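Local structure of germination-specific N-acetylmuramoyl-L-alanine amidase, Autolysin (Clostridioides difficile, 7RAG) at residues L46-K51 with E195-A200; Y119-F124 with K149-E154; E141-V146 with W199-G204. The protein is a zinc-binding Amidase_3 enzyme that probably cleaves the amide bond between N-acetylmuramoyl groups and L-alanine in peptidoglycan, allosterically activated by the lipoprotein GerS during spore formation. All blocks are in the same frame, centred on the assembly; numbering follows the deposited sequence.

In the fold
Contacts 1 and 3 both use helix 191-211, which packs on helix 41-58 in contact 1 and on helix 130-147 in contact 3. Their centres lie about 11 Å apart, and Trp199 and Ala200 belong to both. Contact 2 joins the start of strand 122-126 to the loop between helix 130-147 and strand 156-158, at the end of the mixed sheet formed by strand 156-158; its centre is about 11 Å from that of contact 3 and 16 Å from that of contact 1. In chain order, both segments of contact 2 fall between those of contact 1, and 141-146 lies between 119-124 and 149-154. Helix 191-211 thus links both helical neighbours, and contacts 1 and 3 also meet the lipoprotein chain.

Contact 1: residues L46-K51 with E195-A200; sequences LAITLK and EKIAWA
Lys51 and Glu195 form the polar side of this helix pair, with NZ of Lys51 2.9 Å from OE2 of Glu195 in a hydrogen-bonded salt bridge. The carboxylate oxygen is met on its anti lone pair, the one turned away from OE1. Lys51 is bent at chi2 (-63°), which turns its chain across the glutamate stem, CD of Lys51 passing 3.7 Å from CG of Glu195 before the charges meet. Both charged ends have further partners. NZ of Lys51 makes a second salt bridge, with Glu191, one turn before Glu195 on helix 191-211, and OE1 of Glu195 pairs with Lys82 of the lipoprotein chain.

Beside the salt bridge the contact is apolar. CB of Lys51 sits 3.6 Å from CB of Ala198, the small methyl that lets the backbones approach, and CG2 of Ile48 meets CG2 of Ile197 at 3.9 Å. The short helix axes come within 8.5 Å of each other at a signed crossing angle of -51°. This is plain helix-helix packing between helices 41-58 and 191-211 of the amidase fold, with the side chain of Ile48 about 11 Å from the zinc ion. With one carboxylate oxygen given to Lys51 and the other to a lysine of the lipoprotein, Glu195 is shared between the helix contact and the interface with the lipoprotein, and the two positive partners would be expected to favour its ionised form.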
loop_
_atom_site.group_PDB
_atom_site.type_symbol
_atom_site.label_atom_id
_atom_site.label_comp_id
_atom_site.label_asym_id
_atom_site.label_seq_id
_atom_site.Cartn_x
_atom_site.Cartn_y
_atom_site.Cartn_z
ATOM N N LEU B 46 -10.566 28.407 18.514
ATOM C CA LEU B 46 -11.873 27.911 18.108
ATOM C C LEU B 46 -11.852 27.470 16.657
ATOM O O LEU B 46 -12.428 26.431 16.313
ATOM C CB LEU B 46 -12.936 28.986 18.323
ATOM C CG LEU B 46 -14.385 28.670 17.917
ATOM C CD1 LEU B 46 -14.955 27.548 18.797
ATOM C CD2 LEU B 46 -15.273 29.924 17.980
ATOM N N ALA B 47 -11.185 28.235 15.792
ATOM C CA ALA B 47 -11.161 27.885 14.374
ATOM C C ALA B 47 -10.471 26.540 14.152
ATOM O O ALA B 47 -11.015 25.659 13.468
ATOM C CB ALA B 47 -10.476 28.992 13.568
ATOM N N ILE B 48 -9.268 26.368 14.725
ATOM C CA ILE B 48 -8.543 25.110 14.562
ATOM C C ILE B 48 -9.336 23.960 15.168
ATOM O O ILE B 48 -9.474 22.895 14.559
ATOM C CB ILE B 48 -7.131 25.198 15.176
ATOM C CG1 ILE B 48 -6.298 26.250 14.452
ATOM C CG2 ILE B 48 -6.438 23.855 15.089
ATOM C CD1 ILE B 48 -5.177 26.776 15.271
ATOM N N THR B 49 -9.884 24.165 16.361
ATOM C CA THR B 49 -10.678 23.130 17.011
ATOM C C THR B 49 -11.878 22.702 16.165
ATOM O O THR B 49 -12.203 21.506 16.114
ATOM C CB THR B 49 -11.145 23.635 18.373
ATOM O OG1 THR B 49 -10.004 23.958 19.184
ATOM C CG2 THR B 49 -11.995 22.594 19.052
ATOM N N LEU B 50 -12.561 23.650 15.500
ATOM C CA LEU B 50 -13.701 23.260 14.682
ATOM C C LEU B 50 -13.270 22.574 13.388
ATOM O O LEU B 50 -13.961 21.652 12.916
ATOM C CB LEU B 50 -14.597 24.464 14.400
ATOM C CG LEU B 50 -15.307 24.958 15.670
ATOM C CD1 LEU B 50 -16.075 26.211 15.390
ATOM C CD2 LEU B 50 -16.226 23.892 16.314
ATOM N N LYS B 51 -12.124 22.966 12.821
ATOM C CA LYS B 51 -11.581 22.195 11.696
ATOM C C LYS B 51 -11.288 20.760 12.114
ATOM O O LYS B 51 -11.629 19.805 11.393
ATOM C CB LYS B 51 -10.306 22.844 11.146
ATOM C CG LYS B 51 -10.448 24.294 10.699
ATOM C CD LYS B 51 -11.408 24.449 9.561
ATOM C CE LYS B 51 -11.404 25.896 9.013
ATOM N NZ LYS B 51 -12.228 26.031 7.763
ATOM N N GLU B 195 -6.327 24.936 8.707
ATOM C CA GLU B 195 -6.719 23.597 8.271
ATOM C C GLU B 195 -5.524 22.653 8.215
ATOM O O GLU B 195 -5.645 21.471 8.553
ATOM C CB GLU B 195 -7.421 23.660 6.920
ATOM C CG GLU B 195 -8.746 24.363 6.981
ATOM C CD GLU B 195 -9.417 24.498 5.620
ATOM O OE1 GLU B 195 -8.822 24.074 4.600
ATOM O OE2 GLU B 195 -10.553 25.017 5.573
ATOM N N LYS B 196 -4.367 23.157 7.783
ATOM C CA LYS B 196 -3.154 22.341 7.777
ATOM C C LYS B 196 -2.823 21.834 9.183
ATOM O O LYS B 196 -2.501 20.651 9.378
ATOM C CB LYS B 196 -2.009 23.175 7.209
ATOM C CG LYS B 196 -0.853 22.408 6.605
ATOM C CD LYS B 196 -0.177 23.258 5.507
ATOM C CE LYS B 196 0.960 22.498 4.803
ATOM N NZ LYS B 196 1.521 23.254 3.640
ATOM N N ILE B 197 -2.905 22.721 10.178
ATOM C CA ILE B 197 -2.627 22.331 11.560
ATOM C C ILE B 197 -3.625 21.282 12.032
ATOM O O ILE B 197 -3.262 20.287 12.677
ATOM C CB ILE B 197 -2.657 23.563 12.479
ATOM C CG1 ILE B 197 -1.427 24.427 12.238
ATOM C CG2 ILE B 197 -2.809 23.128 13.958
ATOM C CD1 ILE B 197 -1.510 25.754 12.896
ATOM N N ALA B 198 -4.908 21.505 11.742
ATOM C CA ALA B 198 -5.901 20.515 12.129
ATOM C C ALA B 198 -5.582 19.169 11.494
ATOM O O ALA B 198 -5.653 18.134 12.157
ATOM C CB ALA B 198 -7.301 20.990 11.745
ATOM N N TRP B 199 -5.201 19.177 10.217
ATOM C CA TRP B 199 -4.798 17.953 9.540
ATOM C C TRP B 199 -3.629 17.275 10.252
ATOM O O TRP B 199 -3.645 16.053 10.470
ATOM C CB TRP B 199 -4.425 18.265 8.096
ATOM C CG TRP B 199 -4.002 17.063 7.389
ATOM C CD1 TRP B 199 -2.725 16.695 7.086
ATOM C CD2 TRP B 199 -4.848 16.004 6.938
ATOM N NE1 TRP B 199 -2.729 15.482 6.456
ATOM C CE2 TRP B 199 -4.022 15.036 6.352
ATOM C CE3 TRP B 199 -6.230 15.790 6.961
ATOM C CZ2 TRP B 199 -4.526 13.869 5.797
ATOM C CZ3 TRP B 199 -6.731 14.637 6.409
ATOM C CH2 TRP B 199 -5.884 13.689 5.835
ATOM N N ALA B 200 -2.610 18.046 10.634
ATOM C CA ALA B 200 -1.475 17.444 11.333
ATOM C C ALA B 200 -1.919 16.796 12.648
ATOM O O ALA B 200 -1.535 15.660 12.958
ATOM C CB ALA B 200 -0.389 18.488 11.576
#

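Contact 2: residues Y119-F124 with K149-E154; sequences YGAQTF and KTNNRE
Arg153 reaches across to the residues leading into strand 122-126, tying the loop before the outermost strand 156-158 to its neighbour 122-126 in the mixed sheet of the amidase fold. On the loop itself OD1 of Asn151 accepts from the backbone N of Arg153, an Asx turn. From CB outward, Arg153 first meets the amide of Gln122: its CB lies 3.3 Å from OE1 of Gln122. CG follows alongside the same oxygen, and CD touches both that oxygen and O of Ala121. The chain is extended from CG to NE, which carries the guanidinium past Gly120 to the Tyr119 carbonyl. There NE and NH2 of Arg153 grip O of Tyr119 side-on, each at 3.1 Å; both donors stand above the carbonyl plane, on the same face. NH1 of Arg153 turns back to OE1 of Gln122 at 3.3 Å, on a lone pair in the carbonyl plane; the amide and guanidinium planes stand 85° apart, and the oxygen is tilted from the guanidinium plane.

The other half of the Gln122 amide is also engaged: NE2 gives one bond to O of Thr123 and one to O of Glu154, fixing which way the amide is flipped. Ala121 O receives ND2 of Asn151 and, from helix 130-147, NE2 of Gln140. The Asn151 bond, 2.9 Å from ND2 to O of Ala121, lies in the carbonyl plane on a lone pair, with the oxygen only 4° out of the asparagine amide plane.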
loop_
_atom_site.group_PDB
_atom_site.type_symbol
_atom_site.label_atom_id
_atom_site.label_comp_id
_atom_site.label_asym_id
_atom_site.label_seq_id
_atom_site.Cartn_x
_atom_site.Cartn_y
_atom_site.Cartn_z
ATOM N N TYR B 119 9.244 30.762 17.584
ATOM C CA TYR B 119 8.192 30.273 16.702
ATOM C C TYR B 119 8.143 28.751 16.769
ATOM O O TYR B 119 9.074 28.098 17.251
ATOM C CB TYR B 119 8.412 30.725 15.251
ATOM C CG TYR B 119 9.549 29.989 14.578
ATOM C CD1 TYR B 119 9.304 29.011 13.617
ATOM C CD2 TYR B 119 10.872 30.257 14.923
ATOM C CE1 TYR B 119 10.353 28.332 13.005
ATOM C CE2 TYR B 119 11.919 29.582 14.325
ATOM C CZ TYR B 119 11.658 28.624 13.368
ATOM O OH TYR B 119 12.712 27.961 12.781
ATOM N N GLY B 120 7.034 28.193 16.274
ATOM C CA GLY B 120 6.851 26.755 16.195
ATOM C C GLY B 120 5.660 26.233 16.977
ATOM O O GLY B 120 5.276 26.795 18.009
ATOM N N ALA B 121 5.050 25.159 16.482
ATOM C CA ALA B 121 4.053 24.437 17.254
ATOM C C ALA B 121 4.741 23.570 18.302
ATOM O O ALA B 121 5.779 22.948 18.044
ATOM C CB ALA B 121 3.196 23.566 16.342
ATOM N N GLN B 122 4.156 23.538 19.490
ATOM C CA GLN B 122 4.711 22.809 20.613
ATOM C C GLN B 122 3.613 21.998 21.286
ATOM O O GLN B 122 2.551 22.535 21.594
ATOM C CB GLN B 122 5.342 23.779 21.605
ATOM C CG GLN B 122 5.809 23.113 22.875
ATOM C CD GLN B 122 7.028 22.274 22.645
ATOM O OE1 GLN B 122 8.051 22.778 22.178
ATOM N NE2 GLN B 122 6.931 20.981 22.939
ATOM N N THR B 123 3.869 20.717 21.529
ATOM C CA THR B 123 2.929 19.866 22.248
ATOM C C THR B 123 3.416 19.598 23.671
ATOM O O THR B 123 4.614 19.564 23.948
ATOM C CB THR B 123 2.723 18.549 21.504
ATOM O OG1 THR B 123 2.739 18.813 20.103
ATOM C CG2 THR B 123 1.380 17.941 21.848
ATOM N N PHE B 124 2.468 19.438 24.581
ATOM C CA PHE B 124 2.747 19.136 25.971
ATOM C C PHE B 124 1.856 17.983 26.402
ATOM O O PHE B 124 0.774 17.761 25.844
ATOM C CB PHE B 124 2.493 20.333 26.900
ATOM C CG PHE B 124 3.132 21.620 26.460
ATOM C CD1 PHE B 124 4.374 21.991 26.937
ATOM C CD2 PHE B 124 2.471 22.481 25.610
ATOM C CE1 PHE B 124 4.952 23.192 26.552
ATOM C CE2 PHE B 124 3.046 23.670 25.219
ATOM C CZ PHE B 124 4.278 24.031 25.692
ATOM N N LYS B 149 8.818 21.625 8.421
ATOM C CA LYS B 149 9.917 20.693 8.632
ATOM C C LYS B 149 11.063 21.339 9.387
ATOM O O LYS B 149 11.915 20.628 9.932
ATOM C CB LYS B 149 10.404 20.140 7.300
ATOM C CG LYS B 149 9.419 19.185 6.668
ATOM C CD LYS B 149 9.914 18.696 5.318
ATOM C CE LYS B 149 8.885 17.771 4.689
ATOM N NZ LYS B 149 8.517 16.702 5.640
ATOM N N THR B 150 11.088 22.671 9.434
ATOM C CA THR B 150 12.095 23.400 10.191
ATOM C C THR B 150 11.983 23.128 11.686
ATOM O O THR B 150 12.990 23.173 12.398
ATOM C CB THR B 150 11.939 24.894 9.909
ATOM O OG1 THR B 150 13.159 25.424 9.410
ATOM C CG2 THR B 150 11.518 25.663 11.154
ATOM N N ASN B 151 10.775 22.831 12.172
ATOM C CA ASN B 151 10.524 22.779 13.608
ATOM C C ASN B 151 11.138 21.517 14.221
ATOM O O ASN B 151 10.791 20.394 13.836
ATOM C CB ASN B 151 9.019 22.837 13.858
ATOM C CG ASN B 151 8.680 23.058 15.307
ATOM O OD1 ASN B 151 9.557 23.330 16.118
ATOM N ND2 ASN B 151 7.402 22.948 15.645
ATOM N N ASN B 152 12.049 21.701 15.179
ATOM C CA ASN B 152 12.681 20.588 15.878
ATOM C C ASN B 152 12.295 20.537 17.350
ATOM O O ASN B 152 12.970 19.873 18.141
ATOM C CB ASN B 152 14.204 20.651 15.733
ATOM C CG ASN B 152 14.677 20.292 14.324
ATOM O OD1 ASN B 152 14.181 19.342 13.713
ATOM N ND2 ASN B 152 15.632 21.059 13.802
ATOM N N ARG B 153 11.220 21.215 17.733
ATOM C CA ARG B 153 10.771 21.158 19.115
ATOM C C ARG B 153 10.432 19.724 19.515
ATOM O O ARG B 153 9.940 18.927 18.711
ATOM C CB ARG B 153 9.553 22.052 19.315
ATOM C CG ARG B 153 9.833 23.532 19.217
ATOM C CD ARG B 153 8.520 24.296 19.276
ATOM N NE ARG B 153 8.702 25.741 19.302
ATOM C CZ ARG B 153 9.021 26.424 20.392
ATOM N NH1 ARG B 153 9.203 25.792 21.537
ATOM N NH2 ARG B 153 9.170 27.736 20.330
ATOM N N GLU B 154 10.710 19.400 20.773
ATOM C CA GLU B 154 10.365 18.114 21.357
ATOM C C GLU B 154 9.199 18.299 22.320
ATOM O O GLU B 154 8.986 19.397 22.850
ATOM C CB GLU B 154 11.565 17.503 22.086
ATOM C CG GLU B 154 12.692 17.043 21.161
ATOM C CD GLU B 154 12.385 15.712 20.475
ATOM O OE1 GLU B 154 11.287 15.163 20.719
ATOM O OE2 GLU B 154 13.232 15.211 19.695
#

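Contact 3: residues E141-V146 with W199-G204; sequences EELKRV and WAIYIG. With EDO (1,2-ethanediol), chain D.
Glu142 lies over the backbone of helix 191-211, its CB 3.2 Å from O of Ala200 and its CG 3.4 Å from N of Gly204. A bend at chi2 (-48°) brings OE1 against CG2 of Ile203, the two side chains crossing obliquely. The same carboxylate is held by Arg145 on its own helix: NH2 of Arg145 meets OE1 of Glu142 at 2.6 Å, nearly along the C-O axis and in the guanidinium plane, while NE adds a weak bond to that oxygen. The NH2 edge of the guanidinium also faces CG2 of Ile203, and CG2 of Val146 lies against one face of the group.

Helices 130-147 and 191-211 pack here on one side of the central sheet of the amidase fold. Their short axes run 136° apart and approach to 8.1 Å, with Ala200 at the crossing. Its CB meets O of Glu142, CD2 of Leu143 at 3.8 Å and CB of Val146 at 3.9 Å. Leu143 CD2 continues toward CG1 of Ile201, and both residues pack on Ile174 of strand 171-178.

Val146 and Trp199 cross at about a right angle, CG1 of Val146 meeting the indole edge at CD1 of Trp199 (3.9 Å), while CG1 of Ile203 lies over one indole face, offset toward its rim. Asp85 of the lipoprotein chain bridges the two helices at this end, its OD1 pairing with NH1 of Arg145 and its OD2 accepting from NE1 of Trp199. OH of Tyr202 is hydrogen-bonded to OG of Ser59 and, at 2.9 Å, to O2 of a 1,2-ethanediol probably from the crystallisation liquor.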
loop_
_atom_site.group_PDB
_atom_site.type_symbol
_atom_site.label_atom_id
_atom_site.label_comp_id
_atom_site.label_asym_id
_atom_site.label_seq_id
_atom_site.Cartn_x
_atom_site.Cartn_y
_atom_site.Cartn_z
ATOM N N GLU B 141 5.363 14.931 15.875
ATOM C CA GLU B 141 5.932 14.447 14.618
ATOM C C GLU B 141 5.100 14.896 13.416
ATOM O O GLU B 141 5.653 15.336 12.399
ATOM C CB GLU B 141 6.042 12.922 14.643
ATOM C CG GLU B 141 7.390 12.383 15.059
ATOM C CD GLU B 141 7.259 11.080 15.831
ATOM O OE1 GLU B 141 6.161 10.466 15.749
ATOM O OE2 GLU B 141 8.236 10.689 16.532
ATOM N N GLU B 142 3.765 14.793 13.506
ATOM C CA GLU B 142 2.946 15.256 12.383
ATOM C C GLU B 142 2.989 16.773 12.227
ATOM O O GLU B 142 2.951 17.281 11.104
ATOM C CB GLU B 142 1.508 14.788 12.526
ATOM C CG GLU B 142 1.380 13.304 12.504
ATOM C CD GLU B 142 2.142 12.683 11.368
ATOM O OE1 GLU B 142 1.841 13.018 10.206
ATOM O OE2 GLU B 142 3.056 11.867 11.639
ATOM N N LEU B 143 3.049 17.518 13.328
ATOM C CA LEU B 143 3.146 18.968 13.211
ATOM C C LEU B 143 4.422 19.347 12.480
ATOM O O LEU B 143 4.407 20.209 11.590
ATOM C CB LEU B 143 3.090 19.623 14.590
ATOM C CG LEU B 143 1.764 19.585 15.357
ATOM C CD1 LEU B 143 1.938 20.112 16.779
ATOM C CD2 LEU B 143 0.705 20.388 14.651
ATOM N N LYS B 144 5.527 18.666 12.805
ATOM C CA LYS B 144 6.776 18.864 12.074
ATOM C C LYS B 144 6.626 18.501 10.600
ATOM O O LYS B 144 6.938 19.308 9.721
ATOM C CB LYS B 144 7.893 18.031 12.707
ATOM C CG LYS B 144 9.277 18.306 12.137
ATOM C CD LYS B 144 10.295 17.239 12.548
ATOM C CE LYS B 144 11.615 17.399 11.782
ATOM N NZ LYS B 144 12.505 16.177 11.787
ATOM N N ARG B 145 6.151 17.286 10.305
ATOM C CA ARG B 145 6.202 16.804 8.924
ATOM C C ARG B 145 5.256 17.579 8.027
ATOM O O ARG B 145 5.597 17.888 6.883
ATOM C CB ARG B 145 5.871 15.316 8.847
ATOM C CG ARG B 145 5.831 14.770 7.423
ATOM C CD ARG B 145 5.282 13.337 7.369
ATOM N NE ARG B 145 3.913 13.233 7.880
ATOM C CZ ARG B 145 2.817 13.410 7.139
ATOM N NH1 ARG B 145 2.915 13.694 5.854
ATOM N NH2 ARG B 145 1.613 13.301 7.674
ATOM N N VAL B 146 4.065 17.898 8.526
ATOM C CA VAL B 146 3.027 18.519 7.719
ATOM C C VAL B 146 3.155 20.035 7.709
ATOM O O VAL B 146 3.024 20.666 6.659
ATOM C CB VAL B 146 1.647 18.075 8.246
ATOM C CG1 VAL B 146 0.549 18.796 7.513
ATOM C CG2 VAL B 146 1.489 16.568 8.116
ATOM N N TRP B 199 -5.201 19.177 10.217
ATOM C CA TRP B 199 -4.798 17.953 9.540
ATOM C C TRP B 199 -3.629 17.275 10.252
ATOM O O TRP B 199 -3.645 16.053 10.470
ATOM C CB TRP B 199 -4.425 18.265 8.096
ATOM C CG TRP B 199 -4.002 17.063 7.389
ATOM C CD1 TRP B 199 -2.725 16.695 7.086
ATOM C CD2 TRP B 199 -4.848 16.004 6.938
ATOM N NE1 TRP B 199 -2.729 15.482 6.456
ATOM C CE2 TRP B 199 -4.022 15.036 6.352
ATOM C CE3 TRP B 199 -6.230 15.790 6.961
ATOM C CZ2 TRP B 199 -4.526 13.869 5.797
ATOM C CZ3 TRP B 199 -6.731 14.637 6.409
ATOM C CH2 TRP B 199 -5.884 13.689 5.835
ATOM N N ALA B 200 -2.610 18.046 10.634
ATOM C CA ALA B 200 -1.475 17.444 11.333
ATOM C C ALA B 200 -1.919 16.796 12.648
ATOM O O ALA B 200 -1.535 15.660 12.958
ATOM C CB ALA B 200 -0.389 18.488 11.576
ATOM N N ILE B 201 -2.753 17.496 13.425
ATOM C CA ILE B 201 -3.191 16.945 14.706
ATOM C C ILE B 201 -4.023 15.688 14.488
ATOM O O ILE B 201 -3.884 14.686 15.213
ATOM C CB ILE B 201 -3.972 17.985 15.525
ATOM C CG1 ILE B 201 -3.185 19.298 15.623
ATOM C CG2 ILE B 201 -4.273 17.394 16.912
ATOM C CD1 ILE B 201 -3.864 20.386 16.451
ATOM N N TYR B 202 -4.910 15.728 13.497
ATOM C CA TYR B 202 -5.772 14.594 13.201
ATOM C C TYR B 202 -4.948 13.379 12.804
ATOM O O TYR B 202 -5.200 12.261 13.280
ATOM C CB TYR B 202 -6.753 14.996 12.101
ATOM C CG TYR B 202 -7.420 13.876 11.347
ATOM C CD1 TYR B 202 -8.398 13.079 11.946
ATOM C CD2 TYR B 202 -7.102 13.639 10.012
ATOM C CE1 TYR B 202 -9.023 12.062 11.238
ATOM C CE2 TYR B 202 -7.707 12.623 9.297
ATOM C CZ TYR B 202 -8.669 11.841 9.914
ATOM O OH TYR B 202 -9.268 10.845 9.188
ATOM N N ILE B 203 -3.928 13.584 11.967
ATOM C CA ILE B 203 -3.071 12.469 11.585
ATOM C C ILE B 203 -2.305 11.951 12.795
ATOM O O ILE B 203 -2.146 10.740 12.966
ATOM C CB ILE B 203 -2.140 12.875 10.427
ATOM C CG1 ILE B 203 -2.958 13.021 9.139
ATOM C CG2 ILE B 203 -1.062 11.843 10.202
ATOM C CD1 ILE B 203 -3.822 11.808 8.843
ATOM N N GLY B 204 -1.829 12.846 13.664
ATOM C CA GLY B 204 -1.119 12.379 14.844
ATOM C C GLY B 204 -1.985 11.492 15.718
ATOM O O GLY B 204 -1.570 10.405 16.131
HETATM C C1 EDO D . -12.253 13.055 6.063
HETATM O O1 EDO D . -12.106 11.681 5.644
HETATM C C2 EDO D . -11.104 13.383 6.985
HETATM O O2 EDO D . -10.191 12.267 6.884
#